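Local coordinates for arginine decarboxylase, A207R protein (Paramecium bursaria Chlorella virus 1, PDB 2NVA) that decarboxylates arginine to agmatine as a pyridoxal 5'-phosphate-dependent enzyme with a TIM barrel of the eukaryotic ornithine decarboxylase type, at residues Ile131-Thr142 with Gly172-Asn183. Sequence-based numbering, arbitrary orientation.
With PL2 ((4-{[(4-{[amino(imino)methyl]amino}butyl)amino]methyl}-5-hydroxy-6-methylpyridin-3-yl)methyl dihydrogen phosphate), chain I.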
ATOM      1  N   ILE A 131      15.755  14.866  21.464  1.00 12.09           N
ATOM      2  CA  ILE A 131      16.547  15.343  20.342  1.00 12.05           C
ATOM      3  C   ILE A 131      15.644  16.207  19.470  1.00 11.51           C
ATOM      4  O   ILE A 131      14.620  15.744  18.987  1.00 11.75           O
ATOM      5  CB  ILE A 131      17.157  14.167  19.514  1.00 12.35           C
ATOM      6  CG1 ILE A 131      18.176  13.392  20.354  1.00 13.38           C
ATOM      7  CG2 ILE A 131      17.815  14.678  18.244  1.00 12.08           C
ATOM      8  CD1 ILE A 131      18.638  12.069  19.714  1.00 13.78           C
ATOM      9  N   LEU A 132      16.026  17.465  19.288  1.00 11.52           N
ATOM     10  CA  LEU A 132      15.220  18.352  18.466  1.00 11.78           C
ATOM     11  C   LEU A 132      15.493  18.071  16.992  1.00 11.84           C
ATOM     12  O   LEU A 132      16.622  18.205  16.535  1.00 12.16           O
ATOM     13  CB  LEU A 132      15.484  19.826  18.805  1.00 12.07           C
ATOM     14  CG  LEU A 132      14.844  20.862  17.866  1.00 12.30           C
ATOM     15  CD1 LEU A 132      13.317  20.834  17.911  1.00 13.54           C
ATOM     16  CD2 LEU A 132      15.377  22.267  18.157  1.00 13.27           C
ATOM     17  N   ARG A 133      14.449  17.695  16.265  1.00 11.86           N
ATOM     18  CA  ARG A 133      14.564  17.504  14.827  1.00 12.22           C
ATOM     19  C   ARG A 133      14.299  18.822  14.106  1.00 12.45           C
ATOM     20  O   ARG A 133      13.245  19.436  14.289  1.00 12.70           O
ATOM     21  CB  ARG A 133      13.600  16.429  14.322  1.00 12.06           C
ATOM     22  CG  ARG A 133      13.719  16.198  12.823  1.00 12.64           C
ATOM     23  CD  ARG A 133      12.940  14.974  12.388  1.00 12.22           C
ATOM     24  NE  ARG A 133      12.838  14.890  10.936  1.00 13.01           N
ATOM     25  CZ  ARG A 133      12.205  13.908  10.299  1.00 12.37           C
ATOM     26  NH1 ARG A 133      11.611  12.943  10.993  1.00 12.53           N
ATOM     27  NH2 ARG A 133      12.155  13.890   8.970  1.00 12.91           N
ATOM     28  N   ILE A 134      15.273  19.251  13.308  1.00 12.68           N
ATOM     29  CA  ILE A 134      15.134  20.462  12.504  1.00 12.57           C
ATOM     30  C   ILE A 134      14.913  20.112  11.039  1.00 12.33           C
ATOM     31  O   ILE A 134      15.411  19.088  10.554  1.00 12.39           O
ATOM     32  CB  ILE A 134      16.350  21.414  12.672  1.00 12.67           C
ATOM     33  CG1 ILE A 134      17.643  20.761  12.159  1.00 12.75           C
ATOM     34  CG2 ILE A 134      16.490  21.794  14.153  1.00 11.43           C
ATOM     35  CD1 ILE A 134      18.856  21.730  12.079  1.00 12.41           C
ATOM     36  N   ARG A 135      14.172  20.967  10.337  1.00 12.86           N
ATOM     37  CA  ARG A 135      13.933  20.737   8.920  1.00 13.26           C
ATOM     38  C   ARG A 135      15.115  21.237   8.091  1.00 13.57           C
ATOM     39  O   ARG A 135      15.501  22.410   8.189  1.00 13.76           O
ATOM     40  CB  ARG A 135      12.662  21.443   8.461  1.00 13.25           C
ATOM     41  CG  ARG A 135      12.375  21.213   6.992  1.00 14.87           C
ATOM     42  CD  ARG A 135      11.186  22.005   6.531  1.00 15.59           C
ATOM     43  NE  ARG A 135      10.928  21.715   5.119  1.00 15.68           N
ATOM     44  CZ  ARG A 135       9.838  22.089   4.454  1.00 16.01           C
ATOM     45  NH1 ARG A 135       8.868  22.761   5.071  1.00 14.44           N
ATOM     46  NH2 ARG A 135       9.709  21.765   3.175  1.00 14.57           N
ATOM     47  N   CYS A 136      15.681  20.345   7.280  1.00 14.02           N
ATOM     48  CA  CYS A 136      16.766  20.686   6.358  1.00 14.93           C
ATOM     49  C   CYS A 136      16.651  19.783   5.135  1.00 14.78           C
ATOM     50  O   CYS A 136      17.124  18.636   5.162  1.00 15.85           O
ATOM     51  CB  CYS A 136      18.142  20.453   7.005  1.00 15.16           C
ATOM     52  SG  CYS A 136      18.574  21.450   8.443  1.00 16.90           S
ATOM     53  N   ASP A 137      16.034  20.268   4.066  1.00 14.29           N
ATOM     54  CA  ASP A 137      15.686  19.382   2.956  1.00 14.03           C
ATOM     55  C   ASP A 137      16.792  19.219   1.912  1.00 13.86           C
ATOM     56  O   ASP A 137      17.550  20.147   1.635  1.00 13.86           O
ATOM     57  CB  ASP A 137      14.432  19.869   2.226  1.00 14.25           C
ATOM     58  CG  ASP A 137      13.214  19.976   3.127  1.00 15.42           C
ATOM     59  OD1 ASP A 137      13.260  19.553   4.305  1.00 14.99           O
ATOM     60  OD2 ASP A 137      12.182  20.478   2.623  1.00 16.09           O
ATOM     61  N   ASP A 138      16.850  18.028   1.328  1.00 13.13           N
ATOM     62  CA  ASP A 138      17.555  17.834   0.070  1.00 13.38           C
ATOM     63  C   ASP A 138      16.474  17.938  -1.001  1.00 13.61           C
ATOM     64  O   ASP A 138      15.605  17.060  -1.084  1.00 14.35           O
ATOM     65  CB  ASP A 138      18.205  16.445   0.030  1.00 12.95           C
ATOM     66  CG  ASP A 138      18.704  16.063  -1.370  1.00 13.20           C
ATOM     67  OD1 ASP A 138      18.760  16.942  -2.261  1.00 13.25           O
ATOM     68  OD2 ASP A 138      19.004  14.873  -1.578  1.00 13.49           O
ATOM     69  N   PRO A 139      16.517  18.993  -1.825  1.00 14.53           N
ATOM     70  CA  PRO A 139      15.451  19.123  -2.827  1.00 14.43           C
ATOM     71  C   PRO A 139      15.455  18.040  -3.916  1.00 14.75           C
ATOM     72  O   PRO A 139      14.451  17.875  -4.621  1.00 14.91           O
ATOM     73  CB  PRO A 139      15.710  20.506  -3.441  1.00 14.86           C
ATOM     74  CG  PRO A 139      17.130  20.800  -3.179  1.00 14.85           C
ATOM     75  CD  PRO A 139      17.484  20.101  -1.890  1.00 13.80           C
ATOM     76  N   ASN A 140      16.558  17.308  -4.047  1.00 13.98           N
ATOM     77  CA  ASN A 140      16.643  16.219  -5.009  1.00 13.85           C
ATOM     78  C   ASN A 140      16.431  14.832  -4.406  1.00 13.98           C
ATOM     79  O   ASN A 140      16.580  13.834  -5.113  1.00 14.25           O
ATOM     80  CB  ASN A 140      17.998  16.250  -5.731  1.00 13.51           C
ATOM     81  CG  ASN A 140      18.172  17.483  -6.602  1.00 14.47           C
ATOM     82  OD1 ASN A 140      18.312  18.600  -6.098  1.00 14.62           O
ATOM     83  ND2 ASN A 140      18.184  17.285  -7.913  1.00 14.15           N
ATOM     84  N   ALA A 141      16.076  14.753  -3.122  1.00 13.68           N
ATOM     85  CA  ALA A 141      15.837  13.460  -2.478  1.00 13.58           C
ATOM     86  C   ALA A 141      14.647  12.751  -3.115  1.00 13.85           C
ATOM     87  O   ALA A 141      13.687  13.404  -3.547  1.00 14.46           O
ATOM     88  CB  ALA A 141      15.617  13.641  -0.971  1.00 13.99           C
ATOM     89  N   THR A 142      14.704  11.426  -3.196  1.00 13.72           N
ATOM     90  CA  THR A 142      13.610  10.659  -3.800  1.00 14.74           C
ATOM     91  C   THR A 142      12.278  10.844  -3.059  1.00 15.12           C
ATOM     92  O   THR A 142      11.234  11.105  -3.687  1.00 15.72           O
ATOM     93  CB  THR A 142      13.970   9.159  -3.929  1.00 14.59           C
ATOM     94  OG1 THR A 142      15.194   9.036  -4.662  1.00 14.40           O
ATOM     95  CG2 THR A 142      12.868   8.384  -4.670  1.00 15.91           C
ATOM     96  N   GLY A 172      20.453  16.805  22.052  1.00 12.97           N
ATOM     97  CA  GLY A 172      20.996  16.921  20.705  1.00 12.29           C
ATOM     98  C   GLY A 172      20.041  17.387  19.632  1.00 12.13           C
ATOM     99  O   GLY A 172      18.893  17.787  19.900  1.00 11.72           O
ATOM    100  N   ILE A 173      20.550  17.336  18.403  1.00 12.33           N
ATOM    101  CA  ILE A 173      19.835  17.852  17.233  1.00 11.94           C
ATOM    102  C   ILE A 173      19.892  16.780  16.154  1.00 12.19           C
ATOM    103  O   ILE A 173      20.935  16.152  15.959  1.00 12.54           O
ATOM    104  CB  ILE A 173      20.484  19.172  16.681  1.00 11.98           C
ATOM    105  CG1 ILE A 173      20.616  20.244  17.776  1.00 12.76           C
ATOM    106  CG2 ILE A 173      19.734  19.710  15.454  1.00 12.03           C
ATOM    107  CD1 ILE A 173      19.302  20.768  18.367  1.00 12.63           C
ATOM    108  N   SER A 174      18.769  16.582  15.474  1.00 12.26           N
ATOM    109  CA  SER A 174      18.710  15.671  14.333  1.00 12.36           C
ATOM    110  C   SER A 174      18.104  16.359  13.109  1.00 11.96           C
ATOM    111  O   SER A 174      17.498  17.423  13.209  1.00 12.10           O
ATOM    112  CB  SER A 174      17.891  14.432  14.679  1.00 12.40           C
ATOM    113  OG  SER A 174      16.516  14.743  14.732  1.00 13.50           O
ATOM    114  N   PHE A 175      18.265  15.721  11.959  1.00 12.29           N
ATOM    115  CA  PHE A 175      17.600  16.147  10.742  1.00 12.45           C
ATOM    116  C   PHE A 175      17.467  14.907   9.876  1.00 12.14           C
ATOM    117  O   PHE A 175      18.161  13.913  10.102  1.00 12.38           O
ATOM    118  CB  PHE A 175      18.416  17.230  10.016  1.00 12.36           C
ATOM    119  CG  PHE A 175      19.823  16.799   9.626  1.00 12.48           C
ATOM    120  CD1 PHE A 175      20.055  16.098   8.438  1.00 12.99           C
ATOM    121  CD2 PHE A 175      20.920  17.116  10.435  1.00 13.25           C
ATOM    122  CE1 PHE A 175      21.353  15.700   8.071  1.00 13.98           C
ATOM    123  CE2 PHE A 175      22.223  16.729  10.067  1.00 12.89           C
ATOM    124  CZ  PHE A 175      22.431  16.020   8.882  1.00 13.27           C
ATOM    125  N   HIS A 176      16.578  14.974   8.896  1.00 12.24           N
ATOM    126  CA  HIS A 176      16.571  13.993   7.825  1.00 12.71           C
ATOM    127  C   HIS A 176      16.388  14.771   6.537  1.00 12.71           C
ATOM    128  O   HIS A 176      15.375  15.457   6.366  1.00 13.11           O
ATOM    129  CB  HIS A 176      15.448  12.975   8.016  1.00 12.95           C
ATOM    130  CG  HIS A 176      15.656  11.715   7.233  1.00 13.91           C
ATOM    131  ND1 HIS A 176      16.110  11.721   5.931  1.00 15.30           N
ATOM    132  CD2 HIS A 176      15.490  10.413   7.565  1.00 15.53           C
ATOM    133  CE1 HIS A 176      16.193  10.477   5.487  1.00 16.18           C
ATOM    134  NE2 HIS A 176      15.817   9.665   6.457  1.00 14.95           N
ATOM    135  N   VAL A 177      17.384  14.704   5.654  1.00 12.43           N
ATOM    136  CA  VAL A 177      17.333  15.479   4.413  1.00 12.80           C
ATOM    137  C   VAL A 177      16.276  14.955   3.444  1.00 12.77           C
ATOM    138  O   VAL A 177      15.868  15.664   2.519  1.00 13.51           O
ATOM    139  CB  VAL A 177      18.709  15.544   3.702  1.00 12.50           C
ATOM    140  CG1 VAL A 177      19.743  16.137   4.625  1.00 12.77           C
ATOM    141  CG2 VAL A 177      19.134  14.154   3.199  1.00 12.27           C
ATOM    142  N   GLY A 178      15.836  13.720   3.650  1.00 12.61           N
ATOM    143  CA  GLY A 178      14.924  13.070   2.725  1.00 12.74           C
ATOM    144  C   GLY A 178      15.406  11.665   2.428  1.00 13.85           C
ATOM    145  O   GLY A 178      16.610  11.390   2.489  1.00 14.26           O
ATOM    146  N   SER A 179      14.467  10.781   2.117  1.00 13.78           N
ATOM    147  CA  SER A 179      14.794   9.389   1.848  1.00 14.37           C
ATOM    148  C   SER A 179      15.283   9.227   0.402  1.00 14.39           C
ATOM    149  O   SER A 179      14.611   9.665  -0.543  1.00 14.95           O
ATOM    150  CB  SER A 179      13.584   8.486   2.137  1.00 14.42           C
ATOM    151  OG  SER A 179      14.000   7.117   2.213  1.00 15.32           O
ATOM    152  N   GLY A 180      16.443   8.596   0.239  1.00 14.11           N
ATOM    153  CA  GLY A 180      17.054   8.382  -1.071  1.00 14.35           C
ATOM    154  C   GLY A 180      17.748   9.646  -1.534  1.00 14.21           C
ATOM    155  O   GLY A 180      17.331  10.276  -2.522  1.00 15.14           O
ATOM    156  N   SER A 181      18.814  10.017  -0.839  1.00 13.75           N
ATOM    157  CA  SER A 181      19.545  11.241  -1.118  1.00 13.52           C
ATOM    158  C   SER A 181      20.915  10.936  -1.713  1.00 13.88           C
ATOM    159  O   SER A 181      21.639  10.066  -1.213  1.00 14.05           O
ATOM    160  CB  SER A 181      19.734  12.051   0.166  1.00 13.53           C
ATOM    161  OG  SER A 181      20.504  13.206  -0.093  1.00 13.05           O
ATOM    162  N   ARG A 182      21.233  11.645  -2.789  1.00 13.36           N
ATOM    163  CA  ARG A 182      22.546  11.563  -3.436  1.00 13.65           C
ATOM    164  C   ARG A 182      23.125  12.976  -3.592  1.00 13.64           C
ATOM    165  O   ARG A 182      23.870  13.269  -4.523  1.00 13.89           O
ATOM    166  CB  ARG A 182      22.430  10.834  -4.776  1.00 13.51           C
ATOM    167  CG  ARG A 182      21.957   9.389  -4.650  1.00 13.95           C
ATOM    168  CD  ARG A 182      22.323   8.593  -5.887  1.00 14.24           C
ATOM    169  NE  ARG A 182      22.185   7.148  -5.713  1.00 13.59           N
ATOM    170  CZ  ARG A 182      21.066   6.467  -5.936  1.00 14.52           C
ATOM    171  NH1 ARG A 182      19.954   7.087  -6.334  1.00 15.02           N
ATOM    172  NH2 ARG A 182      21.046   5.149  -5.781  1.00 14.45           N
ATOM    173  N   ASN A 183      22.782  13.842  -2.646  1.00 13.66           N
ATOM    174  CA  ASN A 183      23.214  15.231  -2.665  1.00 13.27           C
ATOM    175  C   ASN A 183      24.099  15.513  -1.446  1.00 13.19           C
ATOM    176  O   ASN A 183      23.568  15.791  -0.356  1.00 12.74           O
ATOM    177  CB  ASN A 183      21.963  16.129  -2.647  1.00 13.23           C
ATOM    178  CG  ASN A 183      22.285  17.629  -2.621  1.00 12.96           C
ATOM    179  OD1 ASN A 183      21.373  18.454  -2.645  1.00 15.22           O
ATOM    180  ND2 ASN A 183      23.548  17.980  -2.568  1.00 12.08           N
TER
HETATM  181  N1  PL2 I2001      15.084   7.930  10.099  1.00 16.27           N
HETATM  182  C2  PL2 I2001      13.858   8.474  10.029  1.00 17.24           C
HETATM  183  C2A PL2 I2001      13.304   9.290  11.214  1.00 16.58           C
HETATM  184  C3  PL2 I2001      13.106   8.283   8.862  1.00 17.19           C
HETATM  185  O3  PL2 I2001      11.875   8.858   8.809  1.00 16.61           O
HETATM  186  C4  PL2 I2001      13.607   7.544   7.771  1.00 16.25           C
HETATM  187  C4A PL2 I2001      12.799   7.299   6.462  1.00 17.44           C
HETATM  188  C5  PL2 I2001      14.902   7.010   7.922  1.00 15.81           C
HETATM  189  C6  PL2 I2001      15.607   7.218   9.093  1.00 15.40           C
HETATM  190  P   PL2 I2001      16.581   5.848   4.586  1.00 15.09           P
HETATM  191  N   PL2 I2001      11.816   8.372   6.189  1.00 17.41           N
HETATM  192  CA  PL2 I2001      10.594   7.835   5.574  1.00 16.81           C
HETATM  193  CG  PL2 I2001       9.620   6.606   3.586  1.00 16.95           C
HETATM  194  OP2 PL2 I2001      16.480   6.560   3.151  1.00 15.47           O
HETATM  195  OP3 PL2 I2001      15.958   4.356   4.398  1.00 14.49           O
HETATM  196  OP1 PL2 I2001      17.985   5.819   5.094  1.00 13.21           O
HETATM  197  OP4 PL2 I2001      15.570   6.702   5.503  1.00 16.44           O
HETATM  198  C5M PL2 I2001      15.550   6.189   6.788  1.00 16.95           C
HETATM  199  CB  PL2 I2001      10.908   7.069   4.272  1.00 16.95           C
HETATM  200  CD  PL2 I2001       9.928   5.869   2.262  1.00 15.30           C
HETATM  201  NE  PL2 I2001       8.628   5.385   1.745  1.00 15.98           N
HETATM  202  CZ  PL2 I2001       8.453   4.468   0.781  1.00 16.02           C
HETATM  203  NH2 PL2 I2001       7.192   4.118   0.429  1.00 15.33           N
HETATM  204  NH1 PL2 I2001       9.502   3.909   0.171  1.00 15.93           N
HETATM  205  O   HOH W   1      14.440  16.730   9.445  1.00 14.01           O
HETATM  206  O   HOH W   2      14.189  18.019   6.374  1.00 15.97           O
HETATM  207  O   HOH W   3      19.518  13.599  -3.898  1.00 13.14           O
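D138 and S181 are joined by a short hydrogen bond between these neighbouring strand-to-loop runs of the pyridoxal-binding TIM barrel: S181 OG donates to D138 OD2 over 2.7 Å, arriving on the anti side of the carboxylate and 33° out of its plane. With CG anti to the backbone N (chi1 168°), the D138 carboxylate lies beside S181 OG and N183 CB, and water 3 bridges OD2 to R182 N. D138 OD1 meanwhile takes N140 N from above the carboxylate plane, an Asx turn inside the type I turn D138-A141. The backbone joins in at the start of that turn and just beyond its end: D138 N reaches V177 O at 2.8 Å on a lone pair, and T142 N reaches G180 O.

This loop pairing continues a beta-alpha-beta unit, in which strands 129-133 and 170-174 run parallel on either side of helix 156-165 in the chain. S174 sits between L132 O and I134 N, bonding to both through its own N and O. Just beyond, water 1 accepts from R133 NE and H176 N and lies 2.8 Å from I134 O.

R133 and H176 point the same way side by side, guanidinium and imidazole planes 35° apart, with R133 NH2 3.5 Å from H176 CB. G178 N donates to H176 ND1, which fixes the ring's rotation and leaves NE2 to donate to OP4 of PL2, the pyridoxal phosphate-agmatine adduct, at 3.1 Å. S179 OG gives its proton to phosphate oxygen OP2, so both residues hold the phosphate group in the cofactor pocket, where R255 and G254 add further bonds to the adduct. Packing completes the interface: I134 CD1 packs on I173 CG2 at 4.0 Å, I134 also touches I156 of helix 156-165, and A141 CB rests 3.8 Å from G178 CA.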